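Local atomic coordinates of Baccell_00875 (Bacteroides cellulosilyticus DSM 14838, PDB entry 5NOK), a protein that is probably a polysaccharide lyase that removes rhamnose caps from the side chains of complex plant arabinogalactan proteins. Residues G108-L113 with F129-E134; G75-V80 with V137-V142. All coordinates share one frame; numbering follows the deposited sequence.

Interaction 1. Residues G108-L113 with F129-E134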
ATOM      1  N   GLY A 108     -34.089  -0.513  16.685  1.00 37.42           N
ATOM      2  CA  GLY A 108     -34.292   0.145  17.975  1.00 38.14           C
ATOM      3  C   GLY A 108     -34.997   1.483  17.800  1.00 38.60           C
ATOM      4  O   GLY A 108     -36.022   1.570  17.128  1.00 42.87           O
ATOM      5  N   ASP A 109     -34.418   2.521  18.388  1.00 38.50           N
ATOM      6  CA  ASP A 109     -34.905   3.894  18.249  1.00 42.47           C
ATOM      7  C   ASP A 109     -34.478   4.597  16.935  1.00 36.78           C
ATOM      8  O   ASP A 109     -34.903   5.720  16.683  1.00 35.84           O
ATOM      9  CB  ASP A 109     -34.387   4.744  19.416  1.00 49.10           C
ATOM     10  CG  ASP A 109     -34.666   4.114  20.779  1.00 58.37           C
ATOM     11  OD1 ASP A 109     -35.845   3.736  21.048  1.00 63.24           O
ATOM     12  OD2 ASP A 109     -33.696   4.007  21.569  1.00 56.27           O
ATOM     13  N   ILE A 110     -33.633   3.959  16.129  1.00 33.36           N
ATOM     14  CA  ILE A 110     -33.000   4.625  14.999  1.00 33.53           C
ATOM     15  C   ILE A 110     -33.661   4.183  13.709  1.00 30.60           C
ATOM     16  O   ILE A 110     -33.683   2.998  13.421  1.00 27.96           O
ATOM     17  CB  ILE A 110     -31.499   4.305  14.903  1.00 34.37           C
ATOM     18  CG1 ILE A 110     -30.778   4.516  16.250  1.00 38.04           C
ATOM     19  CG2 ILE A 110     -30.850   5.125  13.798  1.00 35.64           C
ATOM     20  CD1 ILE A 110     -30.848   5.922  16.805  1.00 38.69           C
ATOM     21  N   ARG A 111     -34.195   5.142  12.961  1.00 30.20           N
ATOM     22  CA  ARG A 111     -34.620   4.930  11.577  1.00 32.21           C
ATOM     23  C   ARG A 111     -33.472   5.189  10.596  1.00 29.94           C
ATOM     24  O   ARG A 111     -32.818   6.230  10.677  1.00 27.14           O
ATOM     25  CB  ARG A 111     -35.749   5.891  11.241  1.00 35.93           C
ATOM     26  CG  ARG A 111     -36.511   5.601   9.967  1.00 38.72           C
ATOM     27  CD  ARG A 111     -37.650   6.604   9.822  1.00 43.95           C
ATOM     28  NE  ARG A 111     -37.150   7.956   9.547  1.00 47.66           N
ATOM     29  CZ  ARG A 111     -37.747   9.095   9.905  1.00 57.04           C
ATOM     30  NH1 ARG A 111     -38.900   9.100  10.582  1.00 60.01           N
ATOM     31  NH2 ARG A 111     -37.178  10.260   9.588  1.00 59.27           N
ATOM     32  N   ILE A 112     -33.244   4.247   9.684  1.00 28.68           N
ATOM     33  CA  ILE A 112     -32.283   4.410   8.629  1.00 29.63           C
ATOM     34  C   ILE A 112     -33.075   4.476   7.323  1.00 32.31           C
ATOM     35  O   ILE A 112     -33.686   3.490   6.908  1.00 30.50           O
ATOM     36  CB  ILE A 112     -31.255   3.282   8.548  1.00 29.30           C
ATOM     37  CG1 ILE A 112     -30.559   3.054   9.899  1.00 30.46           C
ATOM     38  CG2 ILE A 112     -30.214   3.619   7.478  1.00 28.82           C
ATOM     39  CD1 ILE A 112     -31.171   1.947  10.738  1.00 31.39           C
ATOM     40  N   LEU A 113     -33.071   5.644   6.686  1.00 31.38           N
ATOM     41  CA  LEU A 113     -33.789   5.813   5.440  1.00 32.46           C
ATOM     42  C   LEU A 113     -32.747   5.956   4.341  1.00 30.96           C
ATOM     43  O   LEU A 113     -31.850   6.789   4.437  1.00 30.65           O
ATOM     44  CB  LEU A 113     -34.703   7.029   5.530  1.00 35.06           C
ATOM     45  CG  LEU A 113     -35.426   7.521   4.275  1.00 40.25           C
ATOM     46  CD1 LEU A 113     -36.420   6.488   3.750  1.00 40.42           C
ATOM     47  CD2 LEU A 113     -36.132   8.832   4.618  1.00 43.60           C
ATOM     48  N   PHE A 129     -30.166   9.040   9.252  1.00 27.90           N
ATOM     49  CA  PHE A 129     -30.246   8.315  10.514  1.00 28.82           C
ATOM     50  C   PHE A 129     -31.024   9.191  11.475  1.00 29.09           C
ATOM     51  O   PHE A 129     -30.574  10.291  11.773  1.00 29.80           O
ATOM     52  CB  PHE A 129     -28.849   8.038  11.085  1.00 29.06           C
ATOM     53  CG  PHE A 129     -27.989   7.196  10.186  1.00 29.48           C
ATOM     54  CD1 PHE A 129     -27.327   7.763   9.084  1.00 30.69           C
ATOM     55  CD2 PHE A 129     -27.865   5.847  10.400  1.00 29.44           C
ATOM     56  CE1 PHE A 129     -26.559   6.985   8.221  1.00 28.70           C
ATOM     57  CE2 PHE A 129     -27.084   5.068   9.550  1.00 30.08           C
ATOM     58  CZ  PHE A 129     -26.442   5.636   8.463  1.00 29.44           C
ATOM     59  N   THR A 130     -32.153   8.697  11.990  1.00 27.92           N
ATOM     60  CA  THR A 130     -33.056   9.526  12.782  1.00 29.77           C
ATOM     61  C   THR A 130     -33.351   8.863  14.114  1.00 29.20           C
ATOM     62  O   THR A 130     -33.673   7.687  14.166  1.00 31.16           O
ATOM     63  CB  THR A 130     -34.355   9.837  11.994  1.00 32.10           C
ATOM     64  OG1 THR A 130     -34.024  10.380  10.703  1.00 30.61           O
ATOM     65  CG2 THR A 130     -35.272  10.868  12.758  1.00 33.59           C
ATOM     66  N   ASN A 131     -33.184   9.606  15.195  1.00 32.07           N
ATOM     67  CA  ASN A 131     -33.554   9.125  16.538  1.00 32.35           C
ATOM     68  C   ASN A 131     -35.070   9.267  16.690  1.00 34.09           C
ATOM     69  O   ASN A 131     -35.556  10.379  16.846  1.00 28.96           O
ATOM     70  CB  ASN A 131     -32.832   9.929  17.630  1.00 31.12           C
ATOM     71  CG  ASN A 131     -33.076   9.379  19.041  1.00 29.67           C
ATOM     72  OD1 ASN A 131     -33.721   8.348  19.216  1.00 28.33           O
ATOM     73  ND2 ASN A 131     -32.550  10.071  20.045  1.00 26.84           N
ATOM     74  N   GLU A 132     -35.793   8.147  16.614  1.00 37.72           N
ATOM     75  CA  GLU A 132     -37.258   8.124  16.816  1.00 44.39           C
ATOM     76  C   GLU A 132     -37.715   8.080  18.283  1.00 43.32           C
ATOM     77  O   GLU A 132     -38.881   8.323  18.555  1.00 44.18           O
ATOM     78  CB  GLU A 132     -37.874   6.892  16.164  1.00 49.60           C
ATOM     79  CG  GLU A 132     -37.898   6.875  14.648  1.00 56.33           C
ATOM     80  CD  GLU A 132     -38.552   5.605  14.117  1.00 64.46           C
ATOM     81  OE1 GLU A 132     -38.917   4.715  14.933  1.00 73.30           O
ATOM     82  OE2 GLU A 132     -38.708   5.486  12.881  1.00 70.49           O
ATOM     83  N   GLY A 133     -36.823   7.737  19.205  1.00 40.78           N
ATOM     84  CA  GLY A 133     -37.187   7.524  20.612  1.00 43.06           C
ATOM     85  C   GLY A 133     -37.312   8.797  21.434  1.00 41.64           C
ATOM     86  O   GLY A 133     -37.130   9.908  20.912  1.00 39.26           O
ATOM     87  N   GLU A 134     -37.602   8.622  22.728  1.00 41.49           N
ATOM     88  CA  GLU A 134     -37.879   9.747  23.650  1.00 45.06           C
ATOM     89  C   GLU A 134     -36.620  10.330  24.300  1.00 44.24           C
ATOM     90  O   GLU A 134     -36.646  11.473  24.749  1.00 46.29           O
ATOM     91  CB  GLU A 134     -38.874   9.330  24.743  1.00 45.08           C
TER

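Interaction 2. Residues G75-V80 with V137-V142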
ATOM      1  N   GLY A  75     -25.354  -1.896   6.853  1.00 22.98           N
ATOM      2  CA  GLY A  75     -24.420  -1.332   7.796  1.00 23.51           C
ATOM      3  C   GLY A  75     -24.754  -1.601   9.245  1.00 23.66           C
ATOM      4  O   GLY A  75     -25.509  -2.517   9.571  1.00 21.59           O
ATOM      5  N   TYR A  76     -24.137  -0.806  10.112  1.00 23.24           N
ATOM      6  CA  TYR A  76     -24.201  -1.046  11.532  1.00 22.35           C
ATOM      7  C   TYR A  76     -23.861   0.202  12.321  1.00 23.13           C
ATOM      8  O   TYR A  76     -23.285   1.171  11.793  1.00 24.62           O
ATOM      9  CB  TYR A  76     -23.287  -2.209  11.916  1.00 21.79           C
ATOM     10  CG  TYR A  76     -21.820  -2.026  11.560  1.00 21.54           C
ATOM     11  CD1 TYR A  76     -20.956  -1.322  12.391  1.00 21.32           C
ATOM     12  CD2 TYR A  76     -21.308  -2.533  10.380  1.00 20.92           C
ATOM     13  CE1 TYR A  76     -19.623  -1.125  12.050  1.00 21.51           C
ATOM     14  CE2 TYR A  76     -19.997  -2.339  10.028  1.00 21.41           C
ATOM     15  CZ  TYR A  76     -19.146  -1.644  10.869  1.00 22.17           C
ATOM     16  OH  TYR A  76     -17.833  -1.474  10.501  1.00 22.19           O
ATOM     17  N   PHE A  77     -24.253   0.177  13.586  1.00 23.95           N
ATOM     18  CA  PHE A  77     -23.914   1.208  14.540  1.00 24.46           C
ATOM     19  C   PHE A  77     -24.079   0.663  15.949  1.00 23.94           C
ATOM     20  O   PHE A  77     -24.757  -0.332  16.153  1.00 25.34           O
ATOM     21  CB  PHE A  77     -24.779   2.461  14.343  1.00 27.18           C
ATOM     22  CG  PHE A  77     -26.268   2.196  14.380  1.00 29.74           C
ATOM     23  CD1 PHE A  77     -26.926   1.998  15.577  1.00 31.18           C
ATOM     24  CD2 PHE A  77     -27.006   2.169  13.210  1.00 32.23           C
ATOM     25  CE1 PHE A  77     -28.297   1.749  15.618  1.00 33.19           C
ATOM     26  CE2 PHE A  77     -28.361   1.910  13.234  1.00 32.65           C
ATOM     27  CZ  PHE A  77     -29.006   1.691  14.443  1.00 34.61           C
ATOM     28  N   THR A  78     -23.462   1.343  16.908  1.00 22.79           N
ATOM     29  CA  THR A  78     -23.572   1.020  18.310  1.00 23.87           C
ATOM     30  C   THR A  78     -24.331   2.152  19.002  1.00 24.28           C
ATOM     31  O   THR A  78     -23.931   3.296  18.952  1.00 26.78           O
ATOM     32  CB  THR A  78     -22.194   0.787  18.936  1.00 24.41           C
ATOM     33  OG1 THR A  78     -21.613  -0.369  18.323  1.00 25.39           O
ATOM     34  CG2 THR A  78     -22.315   0.496  20.439  1.00 25.45           C
ATOM     35  N   VAL A  79     -25.444   1.814  19.625  1.00 24.62           N
ATOM     36  CA  VAL A  79     -26.317   2.795  20.242  1.00 26.31           C
ATOM     37  C   VAL A  79     -26.059   2.782  21.762  1.00 26.71           C
ATOM     38  O   VAL A  79     -26.030   1.725  22.383  1.00 26.95           O
ATOM     39  CB  VAL A  79     -27.794   2.591  19.789  1.00 28.07           C
ATOM     40  CG1 VAL A  79     -28.246   1.167  19.929  1.00 32.81           C
ATOM     41  CG2 VAL A  79     -28.742   3.513  20.518  1.00 28.67           C
ATOM     42  N   VAL A  80     -25.803   3.960  22.322  1.00 26.20           N
ATOM     43  CA  VAL A  80     -25.471   4.144  23.721  1.00 27.76           C
ATOM     44  C   VAL A  80     -26.448   5.141  24.338  1.00 29.93           C
ATOM     45  O   VAL A  80     -26.611   6.269  23.840  1.00 27.65           O
ATOM     46  CB  VAL A  80     -24.016   4.659  23.903  1.00 29.53           C
ATOM     47  CG1 VAL A  80     -23.701   4.974  25.360  1.00 28.83           C
ATOM     48  CG2 VAL A  80     -23.013   3.630  23.380  1.00 28.30           C
ATOM     49  N   VAL A 137     -29.534   9.998  22.096  1.00 34.62           N
ATOM     50  CA  VAL A 137     -28.772   8.810  21.854  1.00 33.57           C
ATOM     51  C   VAL A 137     -27.411   9.172  21.323  1.00 28.53           C
ATOM     52  O   VAL A 137     -27.291  10.157  20.613  1.00 28.92           O
ATOM     53  CB  VAL A 137     -29.563   7.900  20.898  1.00 36.07           C
ATOM     54  CG1 VAL A 137     -29.464   8.345  19.448  1.00 37.39           C
ATOM     55  CG2 VAL A 137     -29.080   6.503  21.013  1.00 37.43           C
ATOM     56  N   SER A 138     -26.396   8.389  21.686  1.00 25.32           N
ATOM     57  CA  SER A 138     -25.072   8.485  21.083  1.00 25.40           C
ATOM     58  C   SER A 138     -24.887   7.287  20.173  1.00 25.33           C
ATOM     59  O   SER A 138     -25.185   6.163  20.575  1.00 25.41           O
ATOM     60  CB  SER A 138     -23.964   8.489  22.143  1.00 26.82           C
ATOM     61  OG  SER A 138     -23.844   9.747  22.767  1.00 28.01           O
ATOM     62  N   LEU A 139     -24.384   7.517  18.961  1.00 24.71           N
ATOM     63  CA  LEU A 139     -24.080   6.433  18.024  1.00 24.37           C
ATOM     64  C   LEU A 139     -22.559   6.357  17.810  1.00 26.15           C
ATOM     65  O   LEU A 139     -21.937   7.369  17.468  1.00 24.49           O
ATOM     66  CB  LEU A 139     -24.787   6.657  16.705  1.00 26.10           C
ATOM     67  CG  LEU A 139     -26.324   6.734  16.690  1.00 27.38           C
ATOM     68  CD1 LEU A 139     -26.817   6.666  15.256  1.00 28.35           C
ATOM     69  CD2 LEU A 139     -26.963   5.617  17.494  1.00 27.40           C
ATOM     70  N   TYR A 140     -21.966   5.174  18.047  1.00 25.52           N
ATOM     71  CA  TYR A 140     -20.543   4.936  17.840  1.00 24.85           C
ATOM     72  C   TYR A 140     -20.364   3.896  16.756  1.00 26.20           C
ATOM     73  O   TYR A 140     -21.270   3.104  16.463  1.00 22.27           O
ATOM     74  CB  TYR A 140     -19.865   4.430  19.111  1.00 27.11           C
ATOM     75  CG  TYR A 140     -19.845   5.407  20.241  1.00 28.74           C
ATOM     76  CD1 TYR A 140     -20.915   5.508  21.109  1.00 30.67           C
ATOM     77  CD2 TYR A 140     -18.737   6.223  20.468  1.00 32.45           C
ATOM     78  CE1 TYR A 140     -20.902   6.401  22.176  1.00 31.00           C
ATOM     79  CE2 TYR A 140     -18.712   7.118  21.533  1.00 33.93           C
ATOM     80  CZ  TYR A 140     -19.805   7.202  22.379  1.00 32.50           C
ATOM     81  OH  TYR A 140     -19.804   8.098  23.421  1.00 34.35           O
ATOM     82  N   ASP A 141     -19.179   3.905  16.159  1.00 26.48           N
ATOM     83  CA  ASP A 141     -18.838   2.958  15.102  1.00 29.88           C
ATOM     84  C   ASP A 141     -20.009   2.787  14.136  1.00 26.98           C
ATOM     85  O   ASP A 141     -20.542   1.707  13.970  1.00 26.87           O
ATOM     86  CB  ASP A 141     -18.377   1.629  15.707  1.00 31.36           C
ATOM     87  CG  ASP A 141     -16.953   1.709  16.269  1.00 38.73           C
ATOM     88  OD1 ASP A 141     -16.483   2.820  16.666  1.00 39.73           O
ATOM     89  OD2 ASP A 141     -16.287   0.648  16.285  1.00 44.78           O
ATOM     90  N   VAL A 142     -20.417   3.905  13.550  1.00 25.90           N
ATOM     91  CA  VAL A 142     -21.445   3.935  12.550  1.00 25.78           C
ATOM     92  C   VAL A 142     -20.751   3.720  11.226  1.00 25.73           C
ATOM     93  O   VAL A 142     -19.774   4.409  10.939  1.00 23.72           O
ATOM     94  CB  VAL A 142     -22.164   5.268  12.538  1.00 27.42           C
ATOM     95  CG1 VAL A 142     -23.271   5.265  11.487  1.00 28.75           C
ATOM     96  CG2 VAL A 142     -22.724   5.554  13.920  1.00 29.37           C
TER

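Interaction 1. Residues G108-L113 with F129-E134
Ile112 and Phe129 face each other across an antiparallel pair of strands, illustrating how a β-hairpin can have one buried face and one partly open to solvent. CG1 of Ile112 lies 3.9 Å from CD2 of Phe129, while its CG2 reaches CE2 of the same ring. Beside them on this face stand Ile110 and Asn131, and the group packs beneath strands 75-81 and 137-145, with Trp90 meeting the Phe129 ring. Arg111 and Thr130 exchange two backbone hydrogen bonds, Arg111 N to Thr130 O and Thr130 N to Arg111 O, each 2.9 Å. Beyond them, Glu132 N donates to Asp109 O at 2.6 Å, carrying the pairing past the last bridge of the strands.

The other face is looser and polar. The Arg111 side chain leaves with CG anti to its N (chi1 -167°) and bends at chi3 (69°), bringing the guanidinium alongside Thr130, whose CB sits over one of its faces. Glu132 crosses this side chain at about a right angle, with OE2 3.4 Å from Arg111 CD; Arg111 NH1, 4.3 Å from that oxygen, is too far for a salt bridge, which Glu132 OE2 makes with Arg106. Where the strand ends, Asn131 OD1 accepts from Gly133 N at 3.2 Å in an Asx turn, the donor lying above the carbonyl plane, while its ND2 binds the carbonyls of Glu135 and Leu227. The chemistry implies that apolar groups fit the inner face, whereas on the outer face the Glu132 carboxylate is probably balanced mainly by Arg106, with Arg111 a weaker influence.

Interaction 2. Residues G75-V80 with V137-V142
Strands 75-80 and 137-140 run antiparallel at 141° with 4.6 Å between their axes, joined by two reciprocal pairs of backbone hydrogen bonds: Thr78 with Tyr140, and Val80 with Ser138. Past Tyr140 the chain turns a corner at Asp141, whose positive phi (42°) marks the change of direction; contact nevertheless continues through Val142 CA, 3.4 Å from Tyr76 O. On the inner face, Leu139 CD2 meets two partners, lying 3.9 Å from Val79 CB and 4.1 Å from Phe77 CD1. Phe77 CB also meets Val142 CG2 at 3.7 Å; with its CG between the backbone N and the carbonyl carbon (chi1 55°), the Phe77 ring packs on Ile110 and Ile112. On the outer face the Tyr140 side chain runs along strand 75-80, and Val80 CG2 comes to 3.6 Å from Tyr140 CD1, while Thr78 O approaches the ring at its edge. At the corner, Tyr76 CD1 touches Asp141 O at 3.4 Å; the Tyr76 hydroxyl is hydrogen-bonded to Glu201 and Trp203, and the Asp141 carboxylate forms a salt bridge with Lys664. An apolar inner face laid against a second sheet and a more polar outer one are typical of a β-sandwich.

In the fold
Interactions 1 and 2 have centres about 11 Å apart and belong to two facing sheets built largely from the N-terminal third of the chain. Interaction 1 closes the open end of the hairpin formed by strands 110-119 and 122-131; interaction 2 pairs strands 75-81 and 137-145, and the hairpin is nested inside the loop closed by interaction 2. Strand 122-131 is followed directly by strand 137-145, and the chain thus passes from one sheet to the other. Between the layers, Ile110 CB meets Phe77 CZ at 3.6 Å. The two contacts therefore share one hydrophobic core; interaction 2 is linked to the C-terminal part through Lys664, while interaction 1 is centred about 38 Å from the chain's centre.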